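Local coordinates for peptidase, M20/M25/M40 family (Staphylococcus aureus, PDB 4EWT), which probably hydrolyses amide bonds as a manganese-bound amidohydrolase of the M20/M25/M40 peptidase family, consistent with aminoacylase-type activity, at residues A[139-144]-A[294-299]; A[143-148]-A[336-341]. One frame throughout, in Å; residues are numbered along the deposited sequence.

Interaction 1 (A[139-144]-A[294-299]); sequences EVPPGG and NDDYPA. With MN (manganese (II) ion), chain E.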
loop_
_atom_site.group_PDB
_atom_site.type_symbol
_atom_site.label_atom_id
_atom_site.label_comp_id
_atom_site.label_asym_id
_atom_site.label_seq_id
_atom_site.Cartn_x
_atom_site.Cartn_y
_atom_site.Cartn_z
ATOM N N GLU A 139 -13.068 -14.678 31.152
ATOM C CA GLU A 139 -12.253 -13.643 30.506
ATOM C C GLU A 139 -11.136 -14.122 29.586
ATOM O O GLU A 139 -10.725 -13.395 28.668
ATOM C CB GLU A 139 -11.672 -12.700 31.564
ATOM C CG GLU A 139 -12.729 -11.898 32.314
ATOM C CD GLU A 139 -13.362 -10.797 31.472
ATOM O OE1 GLU A 139 -13.136 -10.739 30.243
ATOM O OE2 GLU A 139 -14.107 -9.978 32.051
ATOM N N VAL A 140 -10.624 -15.321 29.847
ATOM C CA VAL A 140 -9.448 -15.826 29.132
ATOM C C VAL A 140 -9.775 -17.139 28.418
ATOM O O VAL A 140 -10.251 -18.077 29.053
ATOM C CB VAL A 140 -8.231 -16.020 30.085
ATOM C CG1 VAL A 140 -6.960 -16.319 29.293
ATOM C CG2 VAL A 140 -8.026 -14.797 30.967
ATOM N N PRO A 141 -9.543 -17.197 27.086
ATOM C CA PRO A 141 -9.685 -18.445 26.317
ATOM C C PRO A 141 -8.882 -19.589 26.957
ATOM O O PRO A 141 -7.782 -19.348 27.459
ATOM C CB PRO A 141 -9.093 -18.085 24.949
ATOM C CG PRO A 141 -9.270 -16.609 24.830
ATOM C CD PRO A 141 -9.181 -16.050 26.228
ATOM N N PRO A 142 -9.413 -20.831 26.943
ATOM C CA PRO A 142 -10.645 -21.313 26.303
ATOM C C PRO A 142 -11.940 -20.943 27.037
ATOM O O PRO A 142 -13.025 -21.187 26.515
ATOM C CB PRO A 142 -10.456 -22.831 26.306
ATOM C CG PRO A 142 -9.648 -23.092 27.525
ATOM C CD PRO A 142 -8.725 -21.914 27.676
ATOM N N GLY A 143 -11.824 -20.363 28.228
ATOM C CA GLY A 143 -12.986 -19.903 28.980
ATOM C C GLY A 143 -13.575 -20.956 29.899
ATOM O O GLY A 143 -13.113 -22.098 29.929
ATOM N N GLY A 144 -14.602 -20.566 30.646
ATOM C CA GLY A 144 -15.258 -21.461 31.598
ATOM C C GLY A 144 -16.507 -22.137 31.063
ATOM O O GLY A 144 -16.770 -23.304 31.388
ATOM N N ASN A 294 -6.770 -19.415 14.777
ATOM C CA ASN A 294 -7.430 -20.076 15.903
ATOM C C ASN A 294 -8.744 -19.403 16.215
ATOM O O ASN A 294 -8.770 -18.261 16.699
ATOM C CB ASN A 294 -6.540 -20.043 17.155
ATOM C CG ASN A 294 -5.246 -20.838 16.988
ATOM O OD1 ASN A 294 -5.212 -21.891 16.342
ATOM N ND2 ASN A 294 -4.175 -20.343 17.598
ATOM N N ASP A 295 -9.835 -20.092 15.907
ATOM C CA ASP A 295 -11.155 -19.621 16.297
ATOM C C ASP A 295 -11.252 -19.528 17.815
ATOM O O ASP A 295 -10.620 -20.292 18.557
ATOM C CB ASP A 295 -12.263 -20.539 15.763
ATOM C CG ASP A 295 -13.565 -19.795 15.535
ATOM O OD1 ASP A 295 -13.510 -18.564 15.327
ATOM O OD2 ASP A 295 -14.649 -20.424 15.549
ATOM N N ASP A 296 -12.059 -18.591 18.272
ATOM C CA ASP A 296 -12.203 -18.368 19.684
ATOM C C ASP A 296 -13.694 -18.080 19.848
ATOM O O ASP A 296 -14.462 -18.461 18.976
ATOM C CB ASP A 296 -11.381 -17.139 20.068
ATOM C CG ASP A 296 -11.304 -16.950 21.527
ATOM O OD1 ASP A 296 -10.791 -17.864 22.214
ATOM O OD2 ASP A 296 -11.773 -15.893 21.983
ATOM N N TYR A 297 -14.114 -17.411 20.922
ATOM C CA TYR A 297 -15.529 -17.322 21.286
ATOM C C TYR A 297 -16.404 -17.091 20.050
ATOM O O TYR A 297 -16.044 -16.307 19.173
ATOM C CB TYR A 297 -15.796 -16.238 22.351
ATOM C CG TYR A 297 -15.049 -16.378 23.677
ATOM C CD1 TYR A 297 -14.342 -17.541 24.002
ATOM C CD2 TYR A 297 -15.072 -15.347 24.619
ATOM C CE1 TYR A 297 -13.665 -17.661 25.220
ATOM C CE2 TYR A 297 -14.395 -15.453 25.838
ATOM C CZ TYR A 297 -13.696 -16.610 26.134
ATOM O OH TYR A 297 -13.023 -16.724 27.340
ATOM N N PRO A 298 -17.541 -17.804 19.953
ATOM C CA PRO A 298 -18.477 -17.480 18.871
ATOM C C PRO A 298 -19.217 -16.170 19.169
ATOM O O PRO A 298 -19.207 -15.702 20.315
ATOM C CB PRO A 298 -19.455 -18.670 18.877
ATOM C CG PRO A 298 -19.361 -19.251 20.257
ATOM C CD PRO A 298 -17.939 -19.009 20.704
ATOM N N ALA A 299 -19.827 -15.573 18.149
ATOM C CA ALA A 299 -20.746 -14.455 18.352
ATOM C C ALA A 299 -21.914 -14.863 19.252
ATOM O O ALA A 299 -22.389 -16.000 19.200
ATOM C CB ALA A 299 -21.262 -13.948 17.020
HETATM MN MN MN E . -14.819 -8.553 30.581
HETATM O O HOH W 1 -16.292 -10.397 29.997
#
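Y297 reaches across to the 139-144 loop with the outer end of its ring, and the loop curls around that end. Y297 OH sits 3.4 Å from V140 C, against the V140-P141 peptide, and also touches G143 CA. The carbonyl of P142 comes to the ring edge, near its plane, with P142 O 3.8 Å from Y297 CE1. In Y297, CG is anti to the carbonyl carbon and beside the backbone N (chi1 -58°), which directs the ring toward the 139-144 loop. That loop bends in a type VI turn: the peptide before P142 is cis, and a weak bond from G143 N to V140 O closes it.

P141 is the second contact, and the D296 side chain crosses that of P141 at about a right angle. D296 OD1 lies 3.2 Å from P141 CB, a carboxylate oxygen against the pyrrolidine ring. The other oxygen, OD2, stands 3.6 Å above one face of the Y297 ring, toward its rim, and is salt-bridged to R185 NE. R185, on strand 179-193, also makes a cation-pi contact with Y297.

Segment 294-299 runs off the end of strand 288-295 in the smaller antiparallel sheet, so the contact sits where the chain passes from that domain back to the metal-binding one. E139 OE2 binds one of the two manganese ions at 2.2 Å, with C103, which also binds the other ion, and H362.

No hydrogen bond joins the two segments. The fit is van der Waals contact around the end of the Y297 ring and between P141 and the D296 carboxylate, while the Y297 hydroxyl is hydrogen-bonded to E138 O, next to the metal ligand, which probably helps to fix the loop beside the manganese site.

Interaction 2 (A[143-148]-A[336-341]); sequences GGAKTM and AYYAKE
A145 faces Y337 and Y338 where helix 144-150 packs beside helix 335-341 in the alpha/beta metal-binding domain, built on the mixed eight-stranded sheet. The short helical segments run in roughly the same direction, 41° apart, with their axes 9.1 Å from each other at closest approach. A145 CB rests over one face of the Y338 ring, 3.5 Å from Y338 CZ, and on its other flank lies 4.0 Å from Y337 CB.

The tyrosines are neighbours in sequence, and because successive residues leave a helix in different directions, Y338 passes along one flank of A145 and Y337 along the other. Y337 turns a ring face to K146 CB, and farther out the aliphatic K146 CD comes 4.2 Å from Y337 OH, a contact toward the surface. On the buried flank M148 approaches Y338, its chain extended beyond CG, and itself packs on I133 and Q135 of strand 129-135.

In the next shell, D334, just before helix 335-341, accepts a hydrogen bond from A145 N and a weak one from G144 N at OD2. The start of one helix is thus held by the residue leading into the other. F335 meets the Y338 ring with planes at about 60°, and the Y338 side chain also touches I149. The Y338 hydroxyl, deep in this interface, is hydrogen-bonded to Q135 OE1, while the same OH has A145 CA at 3.5 Å and M148 SD at 4.1 Å.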
loop_
_atom_site.group_PDB
_atom_site.type_symbol
_atom_site.label_atom_id
_atom_site.label_comp_id
_atom_site.label_asym_id
_atom_site.label_seq_id
_atom_site.Cartn_x
_atom_site.Cartn_y
_atom_site.Cartn_z
ATOM N N GLY A 143 -11.824 -20.363 28.228
ATOM C CA GLY A 143 -12.986 -19.903 28.980
ATOM C C GLY A 143 -13.575 -20.956 29.899
ATOM O O GLY A 143 -13.113 -22.098 29.929
ATOM N N GLY A 144 -14.602 -20.566 30.646
ATOM C CA GLY A 144 -15.258 -21.461 31.598
ATOM C C GLY A 144 -16.507 -22.137 31.063
ATOM O O GLY A 144 -16.770 -23.304 31.388
ATOM N N ALA A 145 -17.273 -21.409 30.246
ATOM C CA ALA A 145 -18.553 -21.897 29.729
ATOM C C ALA A 145 -18.377 -23.226 29.021
ATOM O O ALA A 145 -19.151 -24.163 29.235
ATOM C CB ALA A 145 -19.182 -20.875 28.803
ATOM N N LYS A 146 -17.337 -23.286 28.190
ATOM C CA LYS A 146 -16.955 -24.475 27.447
ATOM C C LYS A 146 -16.736 -25.656 28.391
ATOM O O LYS A 146 -17.394 -26.682 28.254
ATOM C CB LYS A 146 -15.686 -24.178 26.628
ATOM C CG LYS A 146 -15.413 -25.125 25.483
ATOM C CD LYS A 146 -14.266 -24.593 24.614
ATOM C CE LYS A 146 -13.856 -25.587 23.540
ATOM N NZ LYS A 146 -14.897 -25.724 22.480
ATOM N N THR A 147 -15.827 -25.493 29.352
ATOM C CA THR A 147 -15.508 -26.548 30.322
ATOM C C THR A 147 -16.728 -26.996 31.131
ATOM O O THR A 147 -16.855 -28.174 31.462
ATOM C CB THR A 147 -14.390 -26.098 31.252
ATOM N N MET A 148 -17.623 -26.056 31.433
ATOM C CA MET A 148 -18.854 -26.362 32.159
ATOM C C MET A 148 -19.865 -27.135 31.335
ATOM O O MET A 148 -20.575 -27.990 31.875
ATOM C CB MET A 148 -19.503 -25.096 32.699
ATOM C CG MET A 148 -18.747 -24.498 33.838
ATOM S SD MET A 148 -19.774 -23.403 34.801
ATOM C CE MET A 148 -18.523 -22.790 35.878
ATOM N N ALA A 336 -21.734 -16.842 24.960
ATOM C CA ALA A 336 -22.077 -17.234 23.592
ATOM C C ALA A 336 -22.062 -18.743 23.385
ATOM O O ALA A 336 -22.780 -19.254 22.529
ATOM C CB ALA A 336 -21.154 -16.561 22.610
ATOM N N TYR A 337 -21.228 -19.440 24.153
ATOM C CA TYR A 337 -21.202 -20.902 24.161
ATOM C C TYR A 337 -22.500 -21.521 24.671
ATOM O O TYR A 337 -22.974 -22.491 24.086
ATOM C CB TYR A 337 -20.016 -21.436 24.970
ATOM C CG TYR A 337 -18.685 -21.352 24.246
ATOM C CD1 TYR A 337 -18.462 -22.062 23.068
ATOM C CD2 TYR A 337 -17.643 -20.582 24.760
ATOM C CE1 TYR A 337 -17.233 -21.987 22.407
ATOM C CE2 TYR A 337 -16.423 -20.506 24.124
ATOM C CZ TYR A 337 -16.224 -21.205 22.947
ATOM O OH TYR A 337 -15.009 -21.118 22.323
ATOM N N TYR A 338 -23.077 -20.972 25.745
ATOM C CA TYR A 338 -24.412 -21.397 26.196
ATOM C C TYR A 338 -25.430 -21.123 25.106
ATOM O O TYR A 338 -26.265 -21.972 24.789
ATOM C CB TYR A 338 -24.872 -20.649 27.460
ATOM C CG TYR A 338 -23.919 -20.727 28.610
ATOM C CD1 TYR A 338 -23.726 -21.924 29.295
ATOM C CD2 TYR A 338 -23.218 -19.605 29.026
ATOM C CE1 TYR A 338 -22.851 -22.006 30.338
ATOM C CE2 TYR A 338 -22.338 -19.676 30.081
ATOM C CZ TYR A 338 -22.160 -20.887 30.734
ATOM O OH TYR A 338 -21.286 -20.985 31.790
ATOM N N ALA A 339 -25.341 -19.921 24.536
ATOM C CA ALA A 339 -26.315 -19.435 23.574
ATOM C C ALA A 339 -26.327 -20.259 22.283
ATOM O O ALA A 339 -27.248 -20.141 21.482
ATOM C CB ALA A 339 -26.074 -17.965 23.288
ATOM N N LYS A 340 -25.313 -21.101 22.108
ATOM C CA LYS A 340 -25.186 -21.952 20.928
ATOM C C LYS A 340 -25.632 -23.399 21.208
ATOM O O LYS A 340 -25.917 -24.154 20.274
ATOM C CB LYS A 340 -23.744 -21.906 20.410
ATOM C CG LYS A 340 -23.581 -22.242 18.937
ATOM C CD LYS A 340 -22.183 -21.873 18.419
ATOM C CE LYS A 340 -21.068 -22.494 19.276
ATOM N NZ LYS A 340 -20.944 -23.967 19.084
ATOM N N GLU A 341 -25.691 -23.775 22.487
ATOM C CA GLU A 341 -26.186 -25.098 22.890
ATOM C C GLU A 341 -27.677 -25.080 23.212
ATOM O O GLU A 341 -28.373 -26.061 22.973
ATOM C CB GLU A 341 -25.423 -25.652 24.104
ATOM C CG GLU A 341 -23.943 -25.969 23.882
ATOM C CD GLU A 341 -23.698 -27.128 22.915
ATOM O OE1 GLU A 341 -24.594 -27.981 22.753
ATOM O OE2 GLU A 341 -22.599 -27.191 22.321
#

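The two interactions start from one piece of chain: both include G143 and G144, at the passage from the loop to the helix. Interaction 1 is partly buried and joins the metal-site loop to the connection between domains; prolines, backbone carbonyls and a carboxylate surround its tyrosine. Interaction 2 is more buried and lies within a single domain, helix against helix, with an alanine methyl over the face of one tyrosine ring and against the CB of the other tyrosine. Neither has a hydrogen bond across its segments; the tyrosine hydroxyls of Y297 and Y338 find partners elsewhere. The contacts also touch directly: Y297 CD1 is 3.6 Å from Y337 CE2, and P298 packs on A336 and Y337.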